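Long-range contacts in Epf (Streptococcus pyogenes, PDB 4ES8), which acts as a cell-surface adhesin that binds to cells through an N-terminal domain containing a carbohydrate-binding module, which may recognise carbohydrate: residues 152-157 with 176-181; 131-136 with 184-189; 107-112 with 242-247. One frame throughout, in Å; residues are numbered along the deposited sequence. Where two conformers were deposited one is given.

Interaction 1. Residues 152-157 with 176-181; sequences KYASNV and ISFRTL. With NA (sodium ion), chain F.
Val157 has CG1 anti to its backbone N (chi1 -180°), which sets this methyl beside CG2 of Ile176 and puts CG2 of Val157 next to CB of Phe178. Strands 154-159 and 172-180 form the antiparallel edge of one of two sheets packed as a beta-sandwich, probably the carbohydrate-binding module. The ring of Phe178 turns between its own backbone N and carbonyl carbon (chi1 67°). There CD2 of Phe178 meets CB of Ala154 at 3.7 Å. Both residues touch Ile133 of the facing strand 127-135.

Ser155 and Arg179 are a hydrogen-bonded pair. Ser155 N reaches Arg179 O at 2.9 Å, and Arg179 N returns a bond to Ser155 O, also 2.9 Å. Ala154 and Thr180 form the neighbouring non-hydrogen-bonded pair. Leu181 N closes this end on Tyr153 O.

Ser155 OG lies against CB of Arg179 at 3.5 Å. The amide of Asn156 runs alongside the arginine, its plane 81° from the guanidinium. Arg179 bends at chi3, and its NE forms a salt bridge with Asp113. The chain turns a corner at Ser155 and Asn156. Beside it a water donates to Asn156 O at 2.6 Å and to Ser177 OG at 2.8 Å, and Ser177 pairs again with Lys158. Just beyond, Val157 O binds the sodium ion at 2.9 Å, with two waters as further ligands.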
ATOM      1  N   LYS A 152       7.076   6.638  -9.728  1.00  9.59           N
ATOM      2  CA  LYS A 152       6.195   5.973 -10.689  1.00 10.76           C
ATOM      3  C   LYS A 152       5.145   5.131  -9.970  1.00 13.75           C
ATOM      4  O   LYS A 152       4.102   4.817 -10.565  1.00 14.98           O
ATOM      5  CB  LYS A 152       7.007   5.006 -11.594  1.00 12.92           C
ATOM      6  CG  LYS A 152       8.031   5.655 -12.508  1.00 21.54           C
ATOM      7  CD  LYS A 152       8.819   4.547 -13.209  1.00 32.31           C
ATOM      8  CE  LYS A 152       9.975   5.063 -14.031  1.00 47.99           C
ATOM      9  NZ  LYS A 152      10.732   3.951 -14.662  1.00 57.79           N
ATOM     10  N   TYR A 153       5.409   4.744  -8.692  0.50  9.46           N
ATOM     11  CA  TYR A 153       4.530   3.814  -7.962  0.62  9.47           C
ATOM     12  C   TYR A 153       3.797   4.428  -6.783  0.50 12.42           C
ATOM     13  O   TYR A 153       2.713   3.953  -6.437  0.50 12.07           O
ATOM     14  CB  TYR A 153       5.344   2.603  -7.467  0.62 10.12           C
ATOM     15  CG  TYR A 153       6.247   2.033  -8.540  0.62 11.36           C
ATOM     16  CD1 TYR A 153       5.721   1.353  -9.639  0.62 13.11           C
ATOM     17  CD2 TYR A 153       7.623   2.214  -8.485  0.62 11.95           C
ATOM     18  CE1 TYR A 153       6.547   0.844 -10.638  0.62 14.44           C
ATOM     19  CE2 TYR A 153       8.461   1.718  -9.485  0.62 13.63           C
ATOM     20  CZ  TYR A 153       7.917   1.038 -10.564  0.62 19.31           C
ATOM     21  OH  TYR A 153       8.736   0.533 -11.546  0.62 21.68           O
ATOM     22  N   ALA A 154       4.382   5.447  -6.143  1.00  9.71           N
ATOM     23  CA  ALA A 154       3.782   6.023  -4.971  1.00  9.65           C
ATOM     24  C   ALA A 154       3.930   7.514  -4.948  1.00 12.68           C
ATOM     25  O   ALA A 154       4.934   8.065  -5.434  1.00 11.49           O
ATOM     26  CB  ALA A 154       4.479   5.437  -3.736  1.00 11.22           C
ATOM     27  N   SER A 155       2.917   8.160  -4.374  1.00  9.29           N
ATOM     28  CA  SER A 155       2.965   9.575  -4.069  1.00  9.29           C
ATOM     29  C   SER A 155       2.834   9.783  -2.560  1.00 11.47           C
ATOM     30  O   SER A 155       2.431   8.865  -1.803  1.00  9.46           O
ATOM     31  CB  SER A 155       1.866  10.338  -4.799  1.00 11.60           C
ATOM     32  OG  SER A 155       0.606   9.991  -4.258  1.00 12.23           O
ATOM     33  N   ASN A 156       3.198  10.998  -2.105  1.00 10.88           N
ATOM     34  CA  ASN A 156       3.005  11.407  -0.710  1.00  9.87           C
ATOM     35  C   ASN A 156       3.704  10.462   0.277  1.00 10.50           C
ATOM     36  O   ASN A 156       3.168  10.204   1.368  1.00 12.62           O
ATOM     37  CB  ASN A 156       1.495  11.478  -0.396  1.00 13.57           C
ATOM     38  CG  ASN A 156       0.720  12.323  -1.393  1.00 42.68           C
ATOM     39  OD1 ASN A 156       0.891  13.534  -1.475  1.00 37.70           O
ATOM     40  ND2 ASN A 156      -0.132  11.703  -2.193  1.00 41.70           N
ATOM     41  N   VAL A 157       4.898   9.948  -0.082  1.00  8.09           N
ATOM     42  CA  VAL A 157       5.614   9.037   0.838  1.00  8.29           C
ATOM     43  C   VAL A 157       6.076   9.816   2.047  1.00 12.44           C
ATOM     44  O   VAL A 157       6.643  10.916   1.903  1.00 11.56           O
ATOM     45  CB  VAL A 157       6.795   8.332   0.151  1.00 10.30           C
ATOM     46  CG1 VAL A 157       7.515   7.393   1.133  1.00 10.98           C
ATOM     47  CG2 VAL A 157       6.330   7.575  -1.095  1.00  9.92           C
ATOM     48  N   ILE A 176       5.576   4.200   7.748  1.00  6.67           N
ATOM     49  CA  ILE A 176       5.684   4.839   6.436  0.50  5.43           C
ATOM     50  C   ILE A 176       4.322   4.844   5.808  1.00 11.42           C
ATOM     51  O   ILE A 176       3.691   3.789   5.749  1.00 12.28           O
ATOM     52  CB  ILE A 176       6.714   4.146   5.513  0.50  5.89           C
ATOM     53  CG1 ILE A 176       8.119   4.116   6.163  0.50  4.03           C
ATOM     54  CG2 ILE A 176       6.741   4.820   4.112  0.50  7.34           C
ATOM     55  CD1 ILE A 176       9.186   3.303   5.398  0.50  3.44           C
ATOM     56  N   SER A 177       3.847   6.018   5.360  1.00  9.21           N
ATOM     57  CA  SER A 177       2.545   6.070   4.704  0.50  8.25           C
ATOM     58  C   SER A 177       2.750   6.543   3.268  1.00 11.65           C
ATOM     59  O   SER A 177       3.727   7.241   2.985  1.00 11.29           O
ATOM     60  CB  SER A 177       1.580   6.980   5.457  0.50 10.80           C
ATOM     61  OG  SER A 177       2.060   8.307   5.576  0.50  7.47           O
ATOM     62  N   PHE A 178       1.860   6.123   2.361  1.00  8.09           N
ATOM     63  CA  PHE A 178       1.963   6.523   0.966  1.00  7.86           C
ATOM     64  C   PHE A 178       0.643   6.278   0.285  1.00 10.60           C
ATOM     65  O   PHE A 178      -0.197   5.527   0.791  1.00 10.67           O
ATOM     66  CB  PHE A 178       3.091   5.781   0.218  1.00  8.90           C
ATOM     67  CG  PHE A 178       2.849   4.304   0.043  1.00  8.55           C
ATOM     68  CD1 PHE A 178       3.069   3.414   1.094  1.00 10.23           C
ATOM     69  CD2 PHE A 178       2.380   3.798  -1.165  1.00  9.05           C
ATOM     70  CE1 PHE A 178       2.821   2.045   0.934  1.00 11.39           C
ATOM     71  CE2 PHE A 178       2.144   2.426  -1.324  1.00 10.96           C
ATOM     72  CZ  PHE A 178       2.372   1.561  -0.274  1.00  9.66           C
ATOM     73  N   ARG A 179       0.495   6.873  -0.889  1.00  6.69           N
ATOM     74  CA  ARG A 179      -0.671   6.653  -1.752  1.00  6.55           C
ATOM     75  C   ARG A 179      -0.213   5.956  -3.025  1.00 10.20           C
ATOM     76  O   ARG A 179       0.799   6.360  -3.619  1.00 10.08           O
ATOM     77  CB  ARG A 179      -1.339   8.006  -2.100  1.00  7.37           C
ATOM     78  CG  ARG A 179      -2.522   7.886  -3.046  1.00 10.42           C
ATOM     79  CD  ARG A 179      -3.303   9.202  -3.130  1.00 12.06           C
ATOM     80  NE  ARG A 179      -4.124   9.350  -1.924  1.00 11.71           N
ATOM     81  CZ  ARG A 179      -4.927  10.379  -1.667  1.00 22.11           C
ATOM     82  NH1 ARG A 179      -5.018  11.392  -2.522  1.00 17.67           N
ATOM     83  NH2 ARG A 179      -5.649  10.399  -0.555  1.00 14.79           N
ATOM     84  N   THR A 180      -0.946   4.920  -3.481  1.00  6.93           N
ATOM     85  CA  THR A 180      -0.537   4.259  -4.725  1.00  6.49           C
ATOM     86  C   THR A 180      -0.923   5.042  -5.996  1.00  9.59           C
ATOM     87  O   THR A 180      -1.987   5.692  -6.056  1.00  8.94           O
ATOM     88  CB  THR A 180      -1.199   2.908  -4.818  1.00  9.44           C
ATOM     89  OG1 THR A 180      -2.628   3.086  -4.669  1.00  9.35           O
ATOM     90  CG2 THR A 180      -0.648   1.927  -3.787  1.00  8.69           C
ATOM     91  N   LEU A 181      -0.076   4.919  -7.025  1.00  8.76           N
ATOM     92  CA  LEU A 181      -0.332   5.508  -8.350  1.00  9.64           C
ATOM     93  C   LEU A 181      -0.825   4.438  -9.329  1.00 14.30           C
ATOM     94  O   LEU A 181      -1.300   4.771 -10.429  1.00 15.90           O
ATOM     95  CB  LEU A 181       0.945   6.196  -8.899  1.00 10.27           C
ATOM     96  CG  LEU A 181       1.405   7.404  -8.077  1.00 13.07           C
ATOM     97  CD1 LEU A 181       2.717   7.956  -8.583  1.00 13.02           C
ATOM     98  CD2 LEU A 181       0.320   8.520  -7.990  1.00 16.68           C
TER
HETATM   99 NA    NA F 504       8.296  12.933   3.183  1.00 47.83          NA
HETATM  100  O   HOH W   1       1.605  10.063   3.428  1.00 21.44           O
HETATM  101  O   HOH W   2       9.918  11.861   2.053  1.00 39.30           O
HETATM  102  O   HOH W   3       9.455  11.390   5.406  1.00 19.83           O

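Interaction 2. Residues 131-136 with 184-189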
ATOM      1  N   TYR A 131      14.641   3.990   3.185  1.00  6.20           N
ATOM      2  CA  TYR A 131      13.369   3.258   3.020  1.00  6.78           C
ATOM      3  C   TYR A 131      12.644   3.858   1.830  1.00  9.83           C
ATOM      4  O   TYR A 131      12.435   5.072   1.794  1.00  9.50           O
ATOM      5  CB  TYR A 131      12.456   3.359   4.250  1.00  7.18           C
ATOM      6  CG  TYR A 131      13.096   3.111   5.602  1.00  6.12           C
ATOM      7  CD1 TYR A 131      13.859   1.965   5.843  1.00  6.94           C
ATOM      8  CD2 TYR A 131      12.843   3.959   6.677  1.00  6.38           C
ATOM      9  CE1 TYR A 131      14.380   1.698   7.111  1.00  7.21           C
ATOM     10  CE2 TYR A 131      13.355   3.701   7.942  1.00  7.51           C
ATOM     11  CZ  TYR A 131      14.131   2.572   8.154  1.00  9.59           C
ATOM     12  OH  TYR A 131      14.655   2.333   9.400  1.00  7.90           O
ATOM     13  N   ARG A 132      12.267   3.024   0.873  1.00  6.32           N
ATOM     14  CA  ARG A 132      11.570   3.517  -0.300  1.00  6.88           C
ATOM     15  C   ARG A 132      10.414   2.635  -0.654  1.00 10.32           C
ATOM     16  O   ARG A 132      10.348   1.507  -0.181  1.00  9.14           O
ATOM     17  CB  ARG A 132      12.535   3.554  -1.506  1.00  7.09           C
ATOM     18  CG  ARG A 132      13.703   4.544  -1.391  1.00  9.58           C
ATOM     19  CD  ARG A 132      13.312   5.967  -1.748  1.00  8.41           C
ATOM     20  NE  ARG A 132      14.414   6.870  -1.418  1.00 10.13           N
ATOM     21  CZ  ARG A 132      14.344   8.185  -1.566  1.00 13.11           C
ATOM     22  NH1 ARG A 132      13.218   8.752  -1.995  1.00 12.59           N
ATOM     23  NH2 ARG A 132      15.386   8.952  -1.251  1.00 12.34           N
ATOM     24  N   ILE A 133       9.526   3.130  -1.528  1.00  7.50           N
ATOM     25  CA  ILE A 133       8.480   2.298  -2.122  1.00  6.01           C
ATOM     26  C   ILE A 133       8.955   1.964  -3.533  1.00  8.39           C
ATOM     27  O   ILE A 133       9.569   2.811  -4.199  1.00  8.83           O
ATOM     28  CB  ILE A 133       7.093   2.994  -2.134  1.00  8.39           C
ATOM     29  CG1 ILE A 133       6.726   3.522  -0.725  1.00  8.02           C
ATOM     30  CG2 ILE A 133       5.996   2.046  -2.688  1.00  9.35           C
ATOM     31  CD1 ILE A 133       6.680   2.480   0.381  1.00 12.94           C
ATOM     32  N   GLY A 134       8.676   0.752  -3.994  1.00  7.76           N
ATOM     33  CA  GLY A 134       9.058   0.410  -5.350  1.00  7.23           C
ATOM     34  C   GLY A 134       8.108  -0.586  -5.982  1.00 10.09           C
ATOM     35  O   GLY A 134       7.115  -0.997  -5.374  1.00  9.01           O
ATOM     36  N   SER A 135       8.435  -0.992  -7.219  1.00  8.91           N
ATOM     37  CA  SER A 135       7.681  -2.070  -7.852  1.00  9.39           C
ATOM     38  C   SER A 135       7.870  -3.364  -7.056  1.00 10.93           C
ATOM     39  O   SER A 135       8.870  -3.523  -6.346  1.00  9.25           O
ATOM     40  CB  SER A 135       8.205  -2.293  -9.268  1.00 12.21           C
ATOM     41  OG  SER A 135       9.595  -2.574  -9.260  1.00 13.16           O
ATOM     42  N   ALA A 136       6.937  -4.322  -7.192  1.00 10.10           N
ATOM     43  CA  ALA A 136       7.156  -5.601  -6.535  1.00  9.72           C
ATOM     44  C   ALA A 136       8.339  -6.311  -7.152  1.00 11.03           C
ATOM     45  O   ALA A 136       8.601  -6.145  -8.351  1.00 10.62           O
ATOM     46  CB  ALA A 136       5.909  -6.479  -6.692  1.00 11.36           C
ATOM     47  N   GLY A 184      -1.958  -3.156  -8.193  1.00 11.37           N
ATOM     48  CA  GLY A 184      -1.050  -4.293  -8.238  1.00 10.01           C
ATOM     49  C   GLY A 184      -0.091  -4.344  -7.071  1.00 10.27           C
ATOM     50  O   GLY A 184      -0.007  -3.398  -6.274  1.00 10.16           O
ATOM     51  N   PRO A 185       0.656  -5.452  -6.975  1.00  8.51           N
ATOM     52  CA  PRO A 185       1.623  -5.586  -5.871  1.00  8.32           C
ATOM     53  C   PRO A 185       2.754  -4.575  -6.000  1.00  9.97           C
ATOM     54  O   PRO A 185       3.150  -4.208  -7.115  1.00 10.92           O
ATOM     55  CB  PRO A 185       2.172  -7.016  -6.036  1.00 10.44           C
ATOM     56  CG  PRO A 185       1.948  -7.350  -7.493  1.00 17.03           C
ATOM     57  CD  PRO A 185       0.667  -6.640  -7.863  1.00 11.94           C
ATOM     58  N   MET A 186       3.246  -4.130  -4.849  1.00  6.91           N
ATOM     59  CA  MET A 186       4.390  -3.226  -4.764  0.50  6.40           C
ATOM     60  C   MET A 186       5.374  -3.786  -3.756  1.00  9.28           C
ATOM     61  O   MET A 186       5.220  -4.929  -3.333  1.00  8.17           O
ATOM     62  CB  MET A 186       3.932  -1.812  -4.385  0.50  7.91           C
ATOM     63  CG  MET A 186       3.172  -1.126  -5.513  0.50  9.72           C
ATOM     64  SD  MET A 186       2.729   0.564  -5.122  0.50 10.63           S
ATOM     65  CE  MET A 186       4.195   1.249  -5.065  0.50  9.48           C
ATOM     66  N   SER A 187       6.404  -3.027  -3.406  1.00  6.77           N
ATOM     67  CA  SER A 187       7.332  -3.501  -2.391  1.00  6.84           C
ATOM     68  C   SER A 187       7.744  -2.358  -1.479  1.00  8.85           C
ATOM     69  O   SER A 187       7.737  -1.178  -1.867  1.00  7.51           O
ATOM     70  CB  SER A 187       8.584  -4.137  -3.010  1.00  9.34           C
ATOM     71  OG  SER A 187       9.376  -3.200  -3.720  1.00  8.13           O
ATOM     72  N   LEU A 188       8.093  -2.731  -0.264  1.00  6.99           N
ATOM     73  CA  LEU A 188       8.848  -1.894   0.642  1.00  5.99           C
ATOM     74  C   LEU A 188      10.300  -2.176   0.309  1.00  8.86           C
ATOM     75  O   LEU A 188      10.713  -3.348   0.337  1.00  7.96           O
ATOM     76  CB  LEU A 188       8.540  -2.197   2.125  1.00  6.59           C
ATOM     77  CG  LEU A 188       9.492  -1.513   3.135  1.00 10.31           C
ATOM     78  CD1 LEU A 188       9.364   0.026   3.109  1.00  9.77           C
ATOM     79  CD2 LEU A 188       9.201  -1.972   4.550  1.00 11.33           C
ATOM     80  N   VAL A 189      11.064  -1.142  -0.046  1.00  5.79           N
ATOM     81  CA  VAL A 189      12.481  -1.290  -0.364  1.00  4.80           C
ATOM     82  C   VAL A 189      13.302  -0.903   0.854  1.00  8.60           C
ATOM     83  O   VAL A 189      13.197   0.225   1.346  1.00  7.53           O
ATOM     84  CB  VAL A 189      12.911  -0.475  -1.614  1.00  7.03           C
ATOM     85  CG1 VAL A 189      14.270  -0.989  -2.119  1.00  6.64           C
ATOM     86  CG2 VAL A 189      11.862  -0.597  -2.714  1.00  6.98           C
TER
HETATM   87  O   HOH W   4       4.999  -4.042  -9.392  1.00 21.79           O
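Arg132 and Val189 pair through two backbone hydrogen bonds, and Gly134 and Ser187 do the same. These bonds join the antiparallel strands 127-135 and 186-194 within one sheet of the beta-sandwich. Arg132 N gives to Val189 O at 3.0 Å, and Val189 N gives to Arg132 O at 2.7 Å. Gly134 N and Ser187 O are 3.0 Å apart. Ser187 N answers to Gly134 O at 2.9 Å. Ile133 and Leu188 form the non-hydrogen-bonded pair between them. The N-to-C directions of the short strand segments 131-135 and 186-189 are 148° apart.

One side-chain hydrogen bond is added. The hydroxyl of Ser187 sits between its backbone N and carbonyl carbon (chi1 66°), which points OG at Ser135 O, 2.7 Å away. The donor lies above the carbonyl plane, 45° out of it. The same carbonyl also accepts from Lys102 NZ. A water links the ends of the segments, accepting from Ala136 N and donating to Pro185 O.

Among the apolar contacts, Ile133 faces the other sheet at Phe178, Ala154 and Val157, and Met186 touches Thr180 there. The fit between the ends of Ile133 and Met186 is doubtful. On the opposite face CB of Arg132 and CB of Val189 pair at 4.0 Å. CG2 of Val189 lies over the backbone of Gly134, 3.7 Å from its N. At the strand end CB of Ala136 packs on CB of Pro185 at 3.8 Å.

Arg132 turns its charged end away from this pairing, to Asp130 and Glu150. The contact itself is therefore held by neutral groups. Backbone amides satisfy backbone carbonyls, and a serine hydroxyl and a water continue the bonding where the regular pairing fades.

Interaction 3. Residues 107-112 with 242-247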
ATOM      1  N   SER A 107      -1.676  -7.515  -3.912  1.00  9.17           N
ATOM      2  CA  SER A 107      -2.161  -6.548  -4.892  0.50  9.02           C
ATOM      3  C   SER A 107      -2.850  -5.376  -4.206  1.00 11.35           C
ATOM      4  O   SER A 107      -3.813  -5.569  -3.434  1.00 13.04           O
ATOM      5  CB  SER A 107      -3.120  -7.218  -5.871  0.50 10.03           C
ATOM      6  OG  SER A 107      -3.401  -6.343  -6.953  0.50  9.23           O
ATOM      7  N   LEU A 108      -2.350  -4.155  -4.490  1.00  8.07           N
ATOM      8  CA  LEU A 108      -2.923  -2.951  -3.895  1.00  7.58           C
ATOM      9  C   LEU A 108      -3.910  -2.307  -4.870  1.00  9.76           C
ATOM     10  O   LEU A 108      -3.879  -2.602  -6.072  1.00 10.72           O
ATOM     11  CB  LEU A 108      -1.804  -1.947  -3.508  1.00  6.99           C
ATOM     12  CG  LEU A 108      -0.659  -2.512  -2.633  1.00  8.66           C
ATOM     13  CD1 LEU A 108       0.341  -1.429  -2.291  1.00  9.68           C
ATOM     14  CD2 LEU A 108      -1.200  -3.164  -1.355  1.00 10.57           C
ATOM     15  N   ILE A 109      -4.793  -1.457  -4.348  1.00  7.31           N
ATOM     16  CA  ILE A 109      -5.770  -0.734  -5.161  1.00  7.41           C
ATOM     17  C   ILE A 109      -5.170   0.601  -5.557  1.00  9.55           C
ATOM     18  O   ILE A 109      -4.540   1.271  -4.739  1.00  9.50           O
ATOM     19  CB  ILE A 109      -7.106  -0.559  -4.388  1.00  9.98           C
ATOM     20  CG1 ILE A 109      -7.752  -1.945  -4.168  1.00  9.48           C
ATOM     21  CG2 ILE A 109      -8.088   0.376  -5.148  1.00 11.57           C
ATOM     22  CD1 ILE A 109      -8.890  -1.929  -3.124  1.00 11.56           C
ATOM     23  N   LYS A 110      -5.395   1.005  -6.820  1.00  9.71           N
ATOM     24  CA  LYS A 110      -4.904   2.298  -7.310  1.00  8.79           C
ATOM     25  C   LYS A 110      -5.549   3.431  -6.520  1.00 10.73           C
ATOM     26  O   LYS A 110      -6.763   3.406  -6.283  1.00  9.95           O
ATOM     27  CB  LYS A 110      -5.269   2.447  -8.797  1.00 10.21           C
ATOM     28  CG  LYS A 110      -4.729   3.741  -9.436  1.00 15.42           C
ATOM     29  CD  LYS A 110      -5.036   3.849 -10.937  1.00 19.69           C
ATOM     30  CE  LYS A 110      -6.492   4.163 -11.225  1.00 34.21           C
ATOM     31  NZ  LYS A 110      -6.726   4.424 -12.680  1.00 38.70           N
ATOM     32  N   ASP A 111      -4.733   4.416  -6.110  1.00  7.85           N
ATOM     33  CA  ASP A 111      -5.194   5.636  -5.464  1.00  8.93           C
ATOM     34  C   ASP A 111      -5.774   5.397  -4.052  1.00 14.17           C
ATOM     35  O   ASP A 111      -6.564   6.193  -3.571  1.00 17.02           O
ATOM     36  CB  ASP A 111      -6.206   6.377  -6.365  1.00 10.65           C
ATOM     37  CG  ASP A 111      -6.431   7.836  -6.053  1.00 16.13           C
ATOM     38  OD1 ASP A 111      -5.442   8.542  -5.754  1.00 11.67           O
ATOM     39  OD2 ASP A 111      -7.585   8.289  -6.176  1.00 16.51           O
ATOM     40  N   HIS A 112      -5.343   4.317  -3.382  1.00  9.50           N
ATOM     41  CA  HIS A 112      -5.681   4.069  -1.987  1.00  7.85           C
ATOM     42  C   HIS A 112      -4.460   4.478  -1.152  1.00  9.77           C
ATOM     43  O   HIS A 112      -3.347   4.584  -1.694  1.00 10.26           O
ATOM     44  CB  HIS A 112      -6.039   2.589  -1.779  1.00  7.88           C
ATOM     45  CG  HIS A 112      -7.507   2.272  -1.900  1.00  9.04           C
ATOM     46  ND1 HIS A 112      -8.093   1.309  -1.090  1.00  9.74           N
ATOM     47  CD2 HIS A 112      -8.449   2.770  -2.742  1.00  9.70           C
ATOM     48  CE1 HIS A 112      -9.362   1.234  -1.465  1.00  9.42           C
ATOM     49  NE2 HIS A 112      -9.625   2.082  -2.476  1.00  9.28           N
ATOM     50  N   ARG A 242      -8.705  11.787  -3.136  1.00 11.59           N
ATOM     51  CA  ARG A 242      -8.972  10.493  -3.785  0.50 11.49           C
ATOM     52  C   ARG A 242      -9.840  10.701  -5.007  1.00 13.61           C
ATOM     53  O   ARG A 242     -10.828  11.452  -4.911  1.00 14.64           O
ATOM     54  CB  ARG A 242      -9.777   9.558  -2.855  0.50 13.37           C
ATOM     55  CG  ARG A 242      -9.086   8.781  -1.773  0.50 18.21           C
ATOM     56  CD  ARG A 242     -10.152   7.873  -1.146  0.50 12.95           C
ATOM     57  NE  ARG A 242     -10.515   6.714  -1.976  0.50 11.08           N
ATOM     58  CZ  ARG A 242     -11.491   5.854  -1.679  0.50  7.05           C
ATOM     59  NH1 ARG A 242     -12.207   6.008  -0.577  0.50  3.70           N
ATOM     60  NH2 ARG A 242     -11.736   4.816  -2.471  0.50  6.40           N
ATOM     61  N   THR A 243      -9.573  10.009  -6.105  1.00 12.34           N
ATOM     62  CA  THR A 243     -10.424  10.070  -7.294  1.00 11.74           C
ATOM     63  C   THR A 243     -10.893   8.656  -7.655  1.00 14.53           C
ATOM     64  O   THR A 243     -11.894   8.528  -8.375  1.00 16.71           O
ATOM     65  CB  THR A 243      -9.744  10.780  -8.465  1.00 19.56           C
ATOM     66  OG1 THR A 243      -8.600  10.036  -8.880  1.00 18.84           O
ATOM     67  CG2 THR A 243      -9.391  12.245  -8.150  1.00 20.08           C
ATOM     68  N   ASN A 244     -10.218   7.602  -7.151  1.00 10.29           N
ATOM     69  CA  ASN A 244     -10.699   6.239  -7.390  1.00 10.24           C
ATOM     70  C   ASN A 244     -11.488   5.817  -6.169  1.00 10.59           C
ATOM     71  O   ASN A 244     -10.886   5.506  -5.138  1.00 10.61           O
ATOM     72  CB  ASN A 244      -9.554   5.233  -7.674  1.00  9.61           C
ATOM     73  CG  ASN A 244     -10.070   3.821  -7.881  1.00 15.39           C
ATOM     74  OD1 ASN A 244     -11.251   3.616  -8.189  1.00  9.95           O
ATOM     75  ND2 ASN A 244      -9.215   2.803  -7.748  1.00 10.49           N
ATOM     76  N   PHE A 245     -12.827   5.793  -6.275  1.00  9.39           N
ATOM     77  CA  PHE A 245     -13.650   5.465  -5.118  1.00  9.53           C
ATOM     78  C   PHE A 245     -13.875   3.966  -4.954  1.00 11.27           C
ATOM     79  O   PHE A 245     -14.639   3.560  -4.081  1.00 12.02           O
ATOM     80  CB  PHE A 245     -14.971   6.238  -5.155  1.00 11.84           C
ATOM     81  CG  PHE A 245     -14.721   7.726  -5.121  1.00 14.20           C
ATOM     82  CD1 PHE A 245     -13.945   8.295  -4.118  1.00 17.74           C
ATOM     83  CD2 PHE A 245     -15.249   8.555  -6.100  1.00 18.42           C
ATOM     84  CE1 PHE A 245     -13.713   9.677  -4.085  1.00 20.23           C
ATOM     85  CE2 PHE A 245     -15.022   9.945  -6.061  1.00 21.50           C
ATOM     86  CZ  PHE A 245     -14.253  10.485  -5.057  1.00 19.43           C
ATOM     87  N   GLU A 246     -13.134   3.151  -5.741  1.00  9.14           N
ATOM     88  CA  GLU A 246     -13.173   1.691  -5.664  1.00  9.09           C
ATOM     89  C   GLU A 246     -13.124   1.190  -4.225  1.00 11.00           C
ATOM     90  O   GLU A 246     -12.264   1.624  -3.433  1.00 10.58           O
ATOM     91  CB  GLU A 246     -11.961   1.150  -6.425  1.00  9.73           C
ATOM     92  CG  GLU A 246     -11.875  -0.354  -6.509  1.00  9.71           C
ATOM     93  CD  GLU A 246     -10.721  -0.864  -7.354  1.00 12.52           C
ATOM     94  OE1 GLU A 246      -9.952  -0.050  -7.911  1.00 12.12           O
ATOM     95  OE2 GLU A 246     -10.565  -2.100  -7.414  1.00 17.58           O
ATOM     96  N   GLY A 247     -14.011   0.254  -3.911  1.00  8.98           N
ATOM     97  CA  GLY A 247     -14.018  -0.376  -2.593  1.00  8.65           C
ATOM     98  C   GLY A 247     -14.929   0.275  -1.574  1.00 11.63           C
ATOM     99  O   GLY A 247     -15.147  -0.297  -0.504  1.00 10.86           O
TER
HETATM  100  O   HOH W   5      -7.332  -0.446  -8.548  1.00 12.95           O
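Residues 109-112 form a type II beta turn that faces the irregular loop 242-247, with Asp111 and Asn244 the closest CA pair at 5.9 Å. Asp111 carries its carboxylate anti to the backbone N (chi1 -161°), which extends it to the loop. Its OD2 takes two backbone N-H groups. Thr243 N meets Asp111 OD2 nearly end-on to the C-O bond at 2.6 Å. Asn244 N reaches the anti lone pair of Asp111 OD2 at 2.9 Å. Two donors on one oxygen would be expected to stabilise its negative charge. Asp111 O is buried here without a partner in the model.

Asn244 answers in the other direction. Its ND2 gives one hydrogen to Lys110 O at 2.9 Å and another to Glu246 OE1 at 3.0 Å, the second in the amide plane. Its OD1 accepts from Glu246 N in an Asx turn and also from Asp268 N. With both ends of the amide engaged, its rotation is fixed. A water joins Glu246 OE1 to Lys110 N. CG2 of Ile109 lies against that carboxylate, 3.4 Å from OE1, and also over one face of the His112 ring, toward its rim.

His112 NE2 donates to Glu246 O at 2.8 Å, with the acceptor in the ring plane. ND1 is bonded to Asp213, so the imidazole is held at both nitrogens. Arg242 crosses beside this ring with the planes 78° apart. Its NH2 bonds Asn244 O at 2.9 Å, and NH1 pairs with Asp248.

The contact joins two beta-rich parts of the chain. One loop links strands 97-105 and 113-123, next to strand 172-180. The other runs from strand 231-237 into strand 248-253 of the four-stranded sheet, probably the fibronectin-like domain.

How the interactions relate
Strands 172-180 and 186-194 follow each other in the chain but belong to two facing sheets; interaction 1 uses the first and interaction 2 the second. Their centres lie about 9 Å apart, and they touch where the sheets pack, with CD1 of Ile176 3.5 Å from CB of Tyr131. Interaction 3 is about 12 Å from interaction 1, centre to centre. There Thr180 OG1 lies 2.6 Å from Ile109 O, a probable hydrogen bond to the turn. Interaction 2 reaches the same loop through Gly184 N and Leu108 O, 2.9 Å apart. Interaction 1 supplies a sodium ligand, and the Arg132 side chain of interaction 2 is about 8 Å from the ion. Interaction 3 instead connects to the loop leading into strand 248-253.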